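Local coordinates for protein UDP-glucose 4-epimerase (Campylobacter jejuni subsp. jejuni serotype O:2, PDB 7K3P) that inverts the configuration at C4 of the sugar in UDP-glucose, and probably in UDP-GlcNAc, with the help of a bound NAD, at residues N131-S136 against P181-C186; E171-A176 against H185-Y190; F245-D250 against P325-L330. The protein carries 2 engineered substitutions. All blocks are in the same frame, centred on the assembly; numbering follows the deposited sequence.

Contact 1: residues N131-S136 against P181-C186. With NAD (nicotinamide-adenine-dinucleotide), chain C.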
loop_
_atom_site.group_PDB
_atom_site.type_symbol
_atom_site.label_atom_id
_atom_site.label_comp_id
_atom_site.label_asym_id
_atom_site.label_seq_id
_atom_site.Cartn_x
_atom_site.Cartn_y
_atom_site.Cartn_z
ATOM N N ASN A 131 18.844 -6.671 9.039
ATOM C CA ASN A 131 19.035 -5.285 8.636
ATOM C C ASN A 131 19.463 -5.096 7.180
ATOM O O ASN A 131 19.805 -3.993 6.759
ATOM C CB ASN A 131 19.984 -4.578 9.608
ATOM C CG ASN A 131 19.250 -4.025 10.818
ATOM O OD1 ASN A 131 18.150 -3.483 10.686
ATOM N ND2 ASN A 131 19.850 -4.159 12.001
ATOM N N LYS A 132 19.449 -6.185 6.427
ATOM C CA LYS A 132 19.614 -6.121 4.981
ATOM C C LYS A 132 18.449 -6.854 4.316
ATOM O O LYS A 132 18.239 -8.048 4.550
ATOM C CB LYS A 132 20.960 -6.726 4.560
ATOM C CG LYS A 132 22.168 -5.895 5.053
ATOM C CD LYS A 132 23.470 -6.660 4.908
ATOM C CE LYS A 132 24.629 -5.834 5.474
ATOM N NZ LYS A 132 25.901 -6.573 5.329
ATOM N N PHE A 133 17.693 -6.132 3.493
ATOM C CA PHE A 133 16.487 -6.680 2.868
ATOM C C PHE A 133 16.564 -6.497 1.347
ATOM O O PHE A 133 16.531 -5.368 0.864
ATOM C CB PHE A 133 15.262 -5.938 3.432
ATOM C CG PHE A 133 13.944 -6.620 3.160
ATOM C CD1 PHE A 133 13.463 -6.758 1.863
ATOM C CD2 PHE A 133 13.172 -7.097 4.214
ATOM C CE1 PHE A 133 12.230 -7.383 1.616
ATOM C CE2 PHE A 133 11.952 -7.723 3.985
ATOM C CZ PHE A 133 11.475 -7.866 2.684
ATOM N N ILE A 134 16.691 -7.587 0.593
ATOM C CA ILE A 134 16.686 -7.461 -0.861
ATOM C C ILE A 134 15.283 -7.824 -1.362
ATOM O O ILE A 134 14.792 -8.940 -1.118
ATOM C CB ILE A 134 17.826 -8.276 -1.537
ATOM C CG1 ILE A 134 19.201 -7.689 -1.154
ATOM C CG2 ILE A 134 17.692 -8.233 -3.058
ATOM C CD1 ILE A 134 19.820 -8.341 0.025
ATOM N N PHE A 135 14.619 -6.866 -2.015
ATOM C CA PHE A 135 13.222 -7.053 -2.440
ATOM C C PHE A 135 13.102 -7.150 -3.956
ATOM O O PHE A 135 13.517 -6.232 -4.685
ATOM C CB PHE A 135 12.371 -5.898 -1.918
ATOM C CG PHE A 135 10.909 -5.987 -2.294
ATOM C CD1 PHE A 135 10.202 -7.172 -2.117
ATOM C CD2 PHE A 135 10.236 -4.867 -2.781
ATOM C CE1 PHE A 135 8.838 -7.252 -2.457
ATOM C CE2 PHE A 135 8.880 -4.927 -3.114
ATOM C CZ PHE A 135 8.178 -6.127 -2.945
ATOM N N SER A 136 12.553 -8.267 -4.433
ATOM C CA SER A 136 12.217 -8.412 -5.836
ATOM C C SER A 136 10.953 -7.609 -6.127
ATOM O O SER A 136 9.833 -8.085 -5.857
ATOM C CB SER A 136 11.951 -9.872 -6.180
ATOM O OG SER A 136 13.035 -10.684 -5.809
ATOM N N PRO A 181 17.491 3.834 10.496
ATOM C CA PRO A 181 18.708 4.051 9.694
ATOM C C PRO A 181 19.557 2.796 9.566
ATOM O O PRO A 181 20.210 2.587 8.537
ATOM C CB PRO A 181 19.457 5.116 10.496
ATOM C CG PRO A 181 18.361 5.928 11.107
ATOM C CD PRO A 181 17.256 4.938 11.444
ATOM N N GLU A 182 19.534 1.959 10.598
ATOM C CA GLU A 182 20.277 0.705 10.588
ATOM C C GLU A 182 19.699 -0.314 9.601
ATOM O O GLU A 182 20.406 -1.226 9.145
ATOM C CB GLU A 182 20.330 0.112 12.009
ATOM C CG GLU A 182 18.970 -0.373 12.580
ATOM C CD GLU A 182 18.112 0.742 13.191
ATOM O OE1 GLU A 182 18.229 1.906 12.757
ATOM O OE2 GLU A 182 17.318 0.453 14.118
ATOM N N PHE A 183 18.414 -0.172 9.276
ATOM C CA PHE A 183 17.746 -1.132 8.399
ATOM C C PHE A 183 17.962 -0.758 6.933
ATOM O O PHE A 183 17.495 0.300 6.488
ATOM C CB PHE A 183 16.234 -1.210 8.720
ATOM C CG PHE A 183 15.458 -2.093 7.779
ATOM C CD1 PHE A 183 15.471 -3.475 7.932
ATOM C CD2 PHE A 183 14.702 -1.537 6.747
ATOM C CE1 PHE A 183 14.748 -4.305 7.064
ATOM C CE2 PHE A 183 13.977 -2.348 5.871
ATOM C CZ PHE A 183 13.997 -3.730 6.024
ATOM N N LYS A 184 18.646 -1.631 6.189
ATOM C CA LYS A 184 18.975 -1.377 4.782
ATOM C C LYS A 184 18.174 -2.247 3.816
ATOM O O LYS A 184 18.071 -3.468 3.984
ATOM C CB LYS A 184 20.467 -1.624 4.508
ATOM C CG LYS A 184 21.453 -0.621 5.113
ATOM C CD LYS A 184 22.846 -0.973 4.573
ATOM C CE LYS A 184 23.960 -0.087 5.108
ATOM N NZ LYS A 184 25.261 -0.639 4.605
ATOM N N HIS A 185 17.639 -1.619 2.778
ATOM C CA HIS A 185 16.884 -2.347 1.773
ATOM C C HIS A 185 17.471 -2.066 0.399
ATOM O O HIS A 185 17.935 -0.963 0.134
ATOM C CB HIS A 185 15.408 -1.939 1.792
ATOM C CG HIS A 185 15.150 -0.534 1.334
ATOM N ND1 HIS A 185 15.092 0.532 2.208
ATOM C CD2 HIS A 185 14.921 -0.021 0.096
ATOM C CE1 HIS A 185 14.835 1.640 1.529
ATOM N NE2 HIS A 185 14.730 1.336 0.250
ATOM N N CYS A 186 17.452 -3.074 -0.463
ATOM C CA CYS A 186 17.761 -2.850 -1.856
ATOM C C CYS A 186 16.633 -3.420 -2.700
ATOM O O CYS A 186 16.350 -4.613 -2.642
ATOM C CB CYS A 186 19.075 -3.526 -2.227
ATOM S SG CYS A 186 19.673 -3.023 -3.860
HETATM P PA NAD C . 7.639 -17.985 -8.604
HETATM O O1A NAD C . 6.156 -18.239 -8.484
HETATM O O2A NAD C . 8.313 -19.097 -9.357
HETATM O O5B NAD C . 8.316 -17.913 -7.181
HETATM C C5B NAD C . 7.517 -17.556 -6.090
HETATM C C4B NAD C . 7.809 -18.455 -4.953
HETATM O O4B NAD C . 7.320 -17.944 -3.747
HETATM C C3B NAD C . 7.164 -19.859 -5.167
HETATM O O3B NAD C . 8.061 -21.029 -5.051
HETATM C C2B NAD C . 5.937 -19.828 -4.225
HETATM O O2B NAD C . 5.575 -21.060 -3.766
HETATM C C1B NAD C . 6.473 -18.931 -3.155
HETATM N N9A NAD C . 5.406 -18.312 -2.352
HETATM C C8A NAD C . 4.370 -17.582 -2.813
HETATM N N7A NAD C . 3.582 -17.194 -1.798
HETATM C C5A NAD C . 4.088 -17.660 -0.649
HETATM C C6A NAD C . 3.701 -17.584 0.699
HETATM N N6A NAD C . 2.516 -16.848 1.068
HETATM N N1A NAD C . 4.456 -18.172 1.649
HETATM C C2A NAD C . 5.569 -18.861 1.345
HETATM N N3A NAD C . 5.973 -18.975 0.037
HETATM C C4A NAD C . 5.261 -18.388 -0.968
HETATM O O3 NAD C . 7.832 -16.587 -9.336
HETATM P PN NAD C . 9.215 -16.075 -9.895
HETATM O O1N NAD C . 10.353 -16.937 -9.379
HETATM O O2N NAD C . 9.148 -16.132 -11.391
HETATM O O5D NAD C . 9.401 -14.579 -9.416
HETATM C C5D NAD C . 9.837 -14.352 -8.096
HETATM C C4D NAD C . 9.796 -12.874 -7.744
HETATM O O4D NAD C . 10.385 -12.090 -8.757
HETATM C C3D NAD C . 8.403 -12.342 -7.424
HETATM O O3D NAD C . 8.481 -11.450 -6.385
HETATM C C2D NAD C . 7.994 -11.576 -8.610
HETATM O O2D NAD C . 7.080 -10.576 -8.351
HETATM C C1D NAD C . 9.369 -11.083 -9.134
HETATM N N1N NAD C . 9.409 -10.750 -10.632
HETATM C C2N NAD C . 9.302 -11.827 -11.490
HETATM C C3N NAD C . 9.335 -11.603 -12.863
HETATM C C7N NAD C . 9.218 -12.769 -13.810
HETATM O O7N NAD C . 9.068 -13.913 -13.408
HETATM N N7N NAD C . 9.275 -12.521 -15.212
HETATM C C4N NAD C . 9.484 -10.316 -13.345
HETATM C C5N NAD C . 9.590 -9.251 -12.479
HETATM C C6N NAD C . 9.554 -9.458 -11.093
#
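Asn131 and Lys184 begin a regular parallel ladder in which four backbone hydrogen bonds join 131-136 to 181-186. Lys184 N binds Asn131 O at 2.7 Å, and Lys184 O then takes Phe133 N, also at 2.7 Å. One step along, Cys186 N reaches Phe133 O at 2.8 Å, and Cys186 O receives Phe135 N at 2.9 Å. Phe133 therefore straddles His185, while Cys186 straddles Ile134, the alternation expected of parallel strands. CA-H...O contacts from Lys132, Ile134 and His185 fill the intervals between these bonds.

Side chains seal the start of the ladder. Asn131 OD1 lies 3.3 Å from Phe183 CA and sits at the edge of the Phe183 ring, close to its plane. That ring reaches forward and across toward the neighbouring strand, its CG anti to the backbone N (chi1 175°), which brings CZ within 3.6 Å of Phe133 CB. Both aromatic rings thus lie on one side of the sheet, crossing at a slant, and Ile134 CG1 meets Cys186 CB on the other at 4.3 Å.

A second shell holds each layer in place. Cys125 of helix 107-127 touches both Phe133 and Phe183, and Leu173 of helix 161-179 also packs on Phe133; across the sheet, Ala258 of helix 248-261 lies against Ile134 and Cys186. The extended chain of Lys184 carries NZ to the carbonyl oxygens of Leu262 and Asn265. At the far end of the first strand, Ser136 joins the cofactor pocket, its O 3.7 Å from NAD O3D. Adjacent parallel strands covered by helices on both faces, with the dinucleotide beyond their C-terminal ends, are the signature of the Rossmann-type fold of NAD-dependent epimerases.

Contact 2: residues E171-A176 against H185-Y190. With NAD (nicotinamide-adenine-dinucleotide), chain C.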
loop_
_atom_site.group_PDB
_atom_site.type_symbol
_atom_site.label_atom_id
_atom_site.label_comp_id
_atom_site.label_asym_id
_atom_site.label_seq_id
_atom_site.Cartn_x
_atom_site.Cartn_y
_atom_site.Cartn_z
ATOM N N GLU A 171 7.194 1.174 -0.717
ATOM C CA GLU A 171 6.984 2.363 0.099
ATOM C C GLU A 171 7.106 2.050 1.585
ATOM O O GLU A 171 7.574 2.895 2.375
ATOM C CB GLU A 171 5.639 3.026 -0.222
ATOM C CG GLU A 171 5.566 3.506 -1.684
ATOM C CD GLU A 171 4.266 4.229 -2.015
ATOM O OE1 GLU A 171 3.332 4.192 -1.187
ATOM O OE2 GLU A 171 4.187 4.843 -3.110
ATOM N N VAL A 172 6.685 0.848 1.966
ATOM C CA VAL A 172 6.869 0.398 3.348
ATOM C C VAL A 172 8.369 0.248 3.639
ATOM O O VAL A 172 8.850 0.673 4.692
ATOM C CB VAL A 172 6.111 -0.912 3.639
ATOM C CG1 VAL A 172 6.375 -1.399 5.091
ATOM C CG2 VAL A 172 4.602 -0.716 3.425
ATOM N N LEU A 173 9.113 -0.335 2.699
ATOM C CA LEU A 173 10.557 -0.456 2.884
ATOM C C LEU A 173 11.219 0.907 3.070
ATOM O O LEU A 173 12.077 1.068 3.945
ATOM C CB LEU A 173 11.210 -1.216 1.729
ATOM C CG LEU A 173 11.001 -2.718 1.682
ATOM C CD1 LEU A 173 11.476 -3.262 0.336
ATOM C CD2 LEU A 173 11.757 -3.406 2.843
ATOM N N ARG A 174 10.817 1.887 2.261
ATOM C CA ARG A 174 11.348 3.251 2.377
ATOM C C ARG A 174 11.068 3.872 3.739
ATOM O O ARG A 174 11.967 4.464 4.346
ATOM C CB ARG A 174 10.807 4.169 1.259
ATOM C CG ARG A 174 11.594 4.098 -0.057
ATOM C CD ARG A 174 10.754 4.505 -1.306
ATOM N NE ARG A 174 11.224 3.661 -2.395
ATOM C CZ ARG A 174 10.517 3.190 -3.409
ATOM N NH1 ARG A 174 9.229 3.481 -3.582
ATOM N NH2 ARG A 174 11.143 2.413 -4.286
ATOM N N ASP A 175 9.830 3.754 4.222
ATOM C CA ASP A 175 9.492 4.290 5.545
ATOM C C ASP A 175 10.213 3.541 6.672
ATOM O O ASP A 175 10.603 4.144 7.669
ATOM C CB ASP A 175 7.973 4.282 5.796
ATOM C CG ASP A 175 7.272 5.446 5.135
ATOM O OD1 ASP A 175 7.976 6.406 4.778
ATOM O OD2 ASP A 175 6.024 5.413 4.976
ATOM N N ALA A 176 10.380 2.232 6.507
ATOM C CA ALA A 176 11.084 1.424 7.497
ATOM C C ALA A 176 12.534 1.909 7.650
ATOM O O ALA A 176 13.031 2.075 8.766
ATOM C CB ALA A 176 11.055 -0.032 7.112
ATOM N N HIS A 185 17.639 -1.619 2.778
ATOM C CA HIS A 185 16.884 -2.347 1.773
ATOM C C HIS A 185 17.471 -2.066 0.399
ATOM O O HIS A 185 17.935 -0.963 0.134
ATOM C CB HIS A 185 15.408 -1.939 1.792
ATOM C CG HIS A 185 15.150 -0.534 1.334
ATOM N ND1 HIS A 185 15.092 0.532 2.208
ATOM C CD2 HIS A 185 14.921 -0.021 0.096
ATOM C CE1 HIS A 185 14.835 1.640 1.529
ATOM N NE2 HIS A 185 14.730 1.336 0.250
ATOM N N CYS A 186 17.452 -3.074 -0.463
ATOM C CA CYS A 186 17.761 -2.850 -1.856
ATOM C C CYS A 186 16.633 -3.420 -2.700
ATOM O O CYS A 186 16.350 -4.613 -2.642
ATOM C CB CYS A 186 19.075 -3.526 -2.227
ATOM S SG CYS A 186 19.673 -3.023 -3.860
ATOM N N ILE A 187 15.986 -2.558 -3.472
ATOM C CA ILE A 187 14.869 -2.976 -4.300
ATOM C C ILE A 187 15.312 -3.199 -5.734
ATOM O O ILE A 187 15.973 -2.336 -6.326
ATOM C CB ILE A 187 13.765 -1.913 -4.293
ATOM C CG1 ILE A 187 13.084 -1.872 -2.917
ATOM C CG2 ILE A 187 12.749 -2.201 -5.420
ATOM C CD1 ILE A 187 12.466 -0.510 -2.590
ATOM N N LEU A 188 14.943 -4.340 -6.306
ATOM C CA LEU A 188 15.279 -4.621 -7.701
ATOM C C LEU A 188 14.015 -4.612 -8.579
ATOM O O LEU A 188 13.044 -5.332 -8.296
ATOM C CB LEU A 188 16.021 -5.966 -7.819
ATOM C CG LEU A 188 17.334 -6.070 -7.034
ATOM C CD1 LEU A 188 18.025 -7.397 -7.279
ATOM C CD2 LEU A 188 18.259 -4.929 -7.435
ATOM N N ARG A 189 14.014 -3.791 -9.631
ATOM C CA ARG A 189 12.909 -3.799 -10.603
ATOM C C ARG A 189 13.417 -4.332 -11.939
ATOM O O ARG A 189 14.551 -4.037 -12.336
ATOM C CB ARG A 189 12.361 -2.392 -10.803
ATOM C CG ARG A 189 11.889 -1.688 -9.534
ATOM C CD ARG A 189 11.619 -0.235 -9.834
ATOM N NE ARG A 189 11.224 0.519 -8.649
ATOM C CZ ARG A 189 11.457 1.813 -8.494
ATOM N NH1 ARG A 189 12.075 2.493 -9.464
ATOM N NH2 ARG A 189 11.079 2.418 -7.381
ATOM N N TYR A 190 12.586 -5.104 -12.635
ATOM C CA TYR A 190 12.975 -5.654 -13.926
ATOM C C TYR A 190 11.756 -6.092 -14.707
ATOM O O TYR A 190 10.660 -6.251 -14.144
ATOM C CB TYR A 190 13.958 -6.829 -13.760
ATOM C CG TYR A 190 13.589 -7.809 -12.649
ATOM C CD1 TYR A 190 13.849 -7.515 -11.315
ATOM C CD2 TYR A 190 13.017 -9.037 -12.948
ATOM C CE1 TYR A 190 13.522 -8.435 -10.290
ATOM C CE2 TYR A 190 12.706 -9.948 -11.954
ATOM C CZ TYR A 190 12.955 -9.639 -10.634
ATOM O OH TYR A 190 12.629 -10.561 -9.658
HETATM P PA NAD C . 7.639 -17.985 -8.604
HETATM O O1A NAD C . 6.156 -18.239 -8.484
HETATM O O2A NAD C . 8.313 -19.097 -9.357
HETATM O O5B NAD C . 8.316 -17.913 -7.181
HETATM C C5B NAD C . 7.517 -17.556 -6.090
HETATM C C4B NAD C . 7.809 -18.455 -4.953
HETATM O O4B NAD C . 7.320 -17.944 -3.747
HETATM C C3B NAD C . 7.164 -19.859 -5.167
HETATM O O3B NAD C . 8.061 -21.029 -5.051
HETATM C C2B NAD C . 5.937 -19.828 -4.225
HETATM O O2B NAD C . 5.575 -21.060 -3.766
HETATM C C1B NAD C . 6.473 -18.931 -3.155
HETATM N N9A NAD C . 5.406 -18.312 -2.352
HETATM C C8A NAD C . 4.370 -17.582 -2.813
HETATM N N7A NAD C . 3.582 -17.194 -1.798
HETATM C C5A NAD C . 4.088 -17.660 -0.649
HETATM C C6A NAD C . 3.701 -17.584 0.699
HETATM N N6A NAD C . 2.516 -16.848 1.068
HETATM N N1A NAD C . 4.456 -18.172 1.649
HETATM C C2A NAD C . 5.569 -18.861 1.345
HETATM N N3A NAD C . 5.973 -18.975 0.037
HETATM C C4A NAD C . 5.261 -18.388 -0.968
HETATM O O3 NAD C . 7.832 -16.587 -9.336
HETATM P PN NAD C . 9.215 -16.075 -9.895
HETATM O O1N NAD C . 10.353 -16.937 -9.379
HETATM O O2N NAD C . 9.148 -16.132 -11.391
HETATM O O5D NAD C . 9.401 -14.579 -9.416
HETATM C C5D NAD C . 9.837 -14.352 -8.096
HETATM C C4D NAD C . 9.796 -12.874 -7.744
HETATM O O4D NAD C . 10.385 -12.090 -8.757
HETATM C C3D NAD C . 8.403 -12.342 -7.424
HETATM O O3D NAD C . 8.481 -11.450 -6.385
HETATM C C2D NAD C . 7.994 -11.576 -8.610
HETATM O O2D NAD C . 7.080 -10.576 -8.351
HETATM C C1D NAD C . 9.369 -11.083 -9.134
HETATM N N1N NAD C . 9.409 -10.750 -10.632
HETATM C C2N NAD C . 9.302 -11.827 -11.490
HETATM C C3N NAD C . 9.335 -11.603 -12.863
HETATM C C7N NAD C . 9.218 -12.769 -13.810
HETATM O O7N NAD C . 9.068 -13.913 -13.408
HETATM N N7N NAD C . 9.275 -12.521 -15.212
HETATM C C4N NAD C . 9.484 -10.316 -13.345
HETATM C C5N NAD C . 9.590 -9.251 -12.479
HETATM C C6N NAD C . 9.554 -9.458 -11.093
HETATM O O HOH W 1 14.182 2.784 -2.249
#
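Leu173 lays its CB over one face of the His185 imidazole, 4.2 Å from the ring centroid and 17° off the normal, a CH-pi contact displaced toward the rim. The histidine presents that face because its CG stands between the backbone N and the carbonyl carbon (chi1 68°), a conformation that lifts the ring from the strand toward the helix. ND1 is bonded to Ser177 OG, which helps to fix the rotation of the ring. Farther out on the same leucine, CD1 meets Ile187 CG1 at 3.9 Å.

Arg174 comes in beside this apolar patch. Its chain bends at chi3, and a water bridges Arg174 and His185 in the planes of both groups, 3.1 Å from Arg174 NE and 2.9 Å from His185 NE2. The Arg174 side chain crosses that of Ile187 at about a right angle, with NH2 3.6 Å from Ile187 CD1. The same NH2 is 3.1 Å from Arg189 NH2, the two planes nearly perpendicular; Glu170 OE1 forms salt bridges with both nitrogens and thus explains the gathering of positive charge. Arg189, extended from CG to NE, offers its edge here, and its NH1 binds Tyr142 OH and Glu152 O.

Just past the arginine, Tyr190 OH donates to NAD O4D at 2.9 Å. The helix segment 171-176 runs at 159° to the strand segment 185-189, close to antiparallel; helix 161-179 lies between the sheet and the second subunit, whose Arg164 pairs with Asp175. Helix 107-127 packs alongside, and helix 248-261 covers the sheet's other face.

Contact 3: residues F245-D250 against P325-L330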
loop_
_atom_site.group_PDB
_atom_site.type_symbol
_atom_site.label_atom_id
_atom_site.label_comp_id
_atom_site.label_asym_id
_atom_site.label_seq_id
_atom_site.Cartn_x
_atom_site.Cartn_y
_atom_site.Cartn_z
ATOM N N PHE A 245 14.044 -8.272 -21.912
ATOM C CA PHE A 245 13.955 -9.626 -21.350
ATOM C C PHE A 245 15.256 -9.968 -20.632
ATOM O O PHE A 245 16.301 -9.381 -20.923
ATOM C CB PHE A 245 13.698 -10.649 -22.459
ATOM C CG PHE A 245 12.559 -10.282 -23.347
ATOM C CD1 PHE A 245 11.251 -10.568 -22.968
ATOM C CD2 PHE A 245 12.787 -9.623 -24.548
ATOM C CE1 PHE A 245 10.188 -10.209 -23.777
ATOM C CE2 PHE A 245 11.730 -9.262 -25.365
ATOM C CZ PHE A 245 10.424 -9.558 -24.978
ATOM N N ILE A 246 15.210 -10.912 -19.697
ATOM C CA ILE A 246 16.424 -11.254 -18.962
ATOM C C ILE A 246 16.523 -12.749 -18.652
ATOM O O ILE A 246 15.508 -13.424 -18.415
ATOM C CB ILE A 246 16.570 -10.406 -17.680
ATOM C CG1 ILE A 246 17.986 -10.534 -17.117
ATOM C CG2 ILE A 246 15.499 -10.801 -16.635
ATOM C CD1 ILE A 246 18.330 -9.431 -16.129
ATOM N N HIS A 247 17.751 -13.265 -18.674
ATOM C CA HIS A 247 17.994 -14.676 -18.380
ATOM C C HIS A 247 17.813 -14.926 -16.878
ATOM O O HIS A 247 18.229 -14.115 -16.060
ATOM C CB HIS A 247 19.406 -15.074 -18.823
ATOM C CG HIS A 247 19.650 -16.548 -18.796
ATOM N ND1 HIS A 247 19.971 -17.228 -17.641
ATOM C CD2 HIS A 247 19.616 -17.475 -19.782
ATOM C CE1 HIS A 247 20.127 -18.511 -17.916
ATOM N NE2 HIS A 247 19.912 -18.688 -19.206
ATOM N N VAL A 248 17.193 -16.048 -16.521
ATOM C CA VAL A 248 16.919 -16.328 -15.105
ATOM C C VAL A 248 18.188 -16.319 -14.245
ATOM O O VAL A 248 18.142 -15.949 -13.069
ATOM C CB VAL A 248 16.129 -17.649 -14.911
ATOM C CG1 VAL A 248 16.941 -18.850 -15.413
ATOM C CG2 VAL A 248 15.746 -17.836 -13.441
ATOM N N ASP A 249 19.327 -16.700 -14.824
ATOM C CA ASP A 249 20.560 -16.758 -14.036
ATOM C C ASP A 249 21.203 -15.380 -13.875
ATOM O O ASP A 249 21.986 -15.160 -12.948
ATOM C CB ASP A 249 21.553 -17.790 -14.618
ATOM C CG ASP A 249 21.157 -19.234 -14.301
ATOM O OD1 ASP A 249 20.815 -19.519 -13.129
ATOM O OD2 ASP A 249 21.167 -20.076 -15.228
ATOM N N ASP A 250 20.854 -14.455 -14.772
ATOM C CA ASP A 250 21.352 -13.077 -14.713
ATOM C C ASP A 250 20.555 -12.209 -13.744
ATOM O O ASP A 250 21.107 -11.326 -13.064
ATOM C CB ASP A 250 21.328 -12.439 -16.111
ATOM C CG ASP A 250 22.451 -12.948 -17.008
ATOM O OD1 ASP A 250 23.504 -13.340 -16.465
ATOM O OD2 ASP A 250 22.281 -12.955 -18.251
ATOM N N PRO A 325 26.223 -9.443 -16.142
ATOM C CA PRO A 325 25.443 -10.538 -16.712
ATOM C C PRO A 325 26.332 -11.349 -17.629
ATOM O O PRO A 325 27.301 -10.825 -18.178
ATOM C CB PRO A 325 24.360 -9.814 -17.537
ATOM C CG PRO A 325 24.891 -8.426 -17.762
ATOM C CD PRO A 325 25.723 -8.117 -16.547
ATOM N N LYS A 326 26.022 -12.616 -17.812
ATOM C CA LYS A 326 26.845 -13.371 -18.726
ATOM C C LYS A 326 26.005 -14.222 -19.673
ATOM O O LYS A 326 26.536 -15.050 -20.417
ATOM C CB LYS A 326 27.904 -14.167 -17.956
ATOM C CG LYS A 326 27.695 -14.156 -16.440
ATOM C CD LYS A 326 28.424 -15.307 -15.751
ATOM C CE LYS A 326 29.940 -15.124 -15.827
ATOM N NZ LYS A 326 30.641 -15.905 -14.770
ATOM N N TYR A 327 24.691 -13.994 -19.668
ATOM C CA TYR A 327 23.828 -14.658 -20.644
ATOM C C TYR A 327 23.020 -13.680 -21.508
ATOM O O TYR A 327 21.921 -14.015 -21.965
ATOM C CB TYR A 327 22.922 -15.711 -19.987
ATOM C CG TYR A 327 23.672 -16.784 -19.223
ATOM C CD1 TYR A 327 24.520 -17.669 -19.877
ATOM C CD2 TYR A 327 23.524 -16.914 -17.845
ATOM C CE1 TYR A 327 25.213 -18.653 -19.171
ATOM C CE2 TYR A 327 24.206 -17.886 -17.131
ATOM C CZ TYR A 327 25.050 -18.753 -17.801
ATOM O OH TYR A 327 25.734 -19.721 -17.103
ATOM N N ASP A 328 23.577 -12.490 -21.739
ATOM C CA ASP A 328 23.017 -11.557 -22.712
ATOM C C ASP A 328 23.269 -12.145 -24.095
ATOM O O ASP A 328 24.183 -11.728 -24.811
ATOM C CB ASP A 328 23.653 -10.158 -22.602
ATOM C CG ASP A 328 22.939 -9.111 -23.486
ATOM O OD1 ASP A 328 22.018 -9.500 -24.243
ATOM O OD2 ASP A 328 23.307 -7.912 -23.436
ATOM N N ASP A 329 22.458 -13.130 -24.458
ATOM C CA ASP A 329 22.635 -13.871 -25.694
ATOM C C ASP A 329 21.259 -14.405 -26.060
ATOM O O ASP A 329 20.745 -15.285 -25.373
ATOM C CB ASP A 329 23.635 -15.017 -25.455
ATOM C CG ASP A 329 23.801 -15.928 -26.657
ATOM O OD1 ASP A 329 22.792 -16.381 -27.237
ATOM O OD2 ASP A 329 24.962 -16.211 -27.018
ATOM N N LEU A 330 20.661 -13.867 -27.125
ATOM C CA LEU A 330 19.255 -14.149 -27.425
ATOM C C LEU A 330 18.994 -15.627 -27.654
ATOM O O LEU A 330 17.931 -16.139 -27.290
ATOM C CB LEU A 330 18.759 -13.352 -28.644
ATOM C CG LEU A 330 17.407 -12.616 -28.533
ATOM C CD1 LEU A 330 16.674 -12.566 -29.857
ATOM C CD2 LEU A 330 16.494 -13.151 -27.414
#
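Asp250 clamps the loop at 325-330 with both carboxylate oxygens, each taking a consecutive backbone N-H. With CG anti to its carbonyl carbon (chi1 -75°), the aspartate turns its carboxylate to the loop. OD1 receives Lys326 N at 2.9 Å in a fairly straight bond (163°), met on the syn side but well out of the carboxylate plane. OD2 uses its syn lone pair for Tyr327 N, 3.0 Å away and more bent at 135°. Tyr274 OH is a further partner of OD2 and is also bonded to His247 N, so one tyrosine hydroxyl ties the carboxylate to the backbone at the helix entrance.

His247 is the N-cap of helix 248-261: its ND1 accepts from Asp249 N at 2.9 Å. One face of the imidazole is covered by Tyr327, whose CB lies 3.9 Å from the ring centroid as a CH-pi contact, while CD2 approaches ND1 to 3.6 Å. The two rings are oblique, and Tyr327 CE2 continues on to Asp249 CB at 3.7 Å. In the loop, Asp328 OD2 is hydrogen-bonded to His276 NE2, and Asp329 caps the next helix through Leu332 N.

The carboxylate of Asp250 is thus matched by neutral donors, which probably favours its ionised form. An accepting ND1 implies no proton on that nitrogen, consistent with a neutral His247 protonated at NE2.

From the N terminus, strand 132-136 comes first, then the helix residues 171-176, and both find their partners on strand 184-189. Contact 1 spans the 44 residues that include helix 161-179; contact 2 opens within that span and closes only eight residues later, so the pair outline a beta-alpha-beta unit, sharing His185 and Cys186 and meeting where Leu173 packs on Phe135. Contact 3 follows in series, its centre about 25 Å from that of contact 1, closing a 74-residue loop that brings the C-terminal part back to the start of helix 248-261. That helix also packs on the sheet of contacts 1 and 2, linking the two regions.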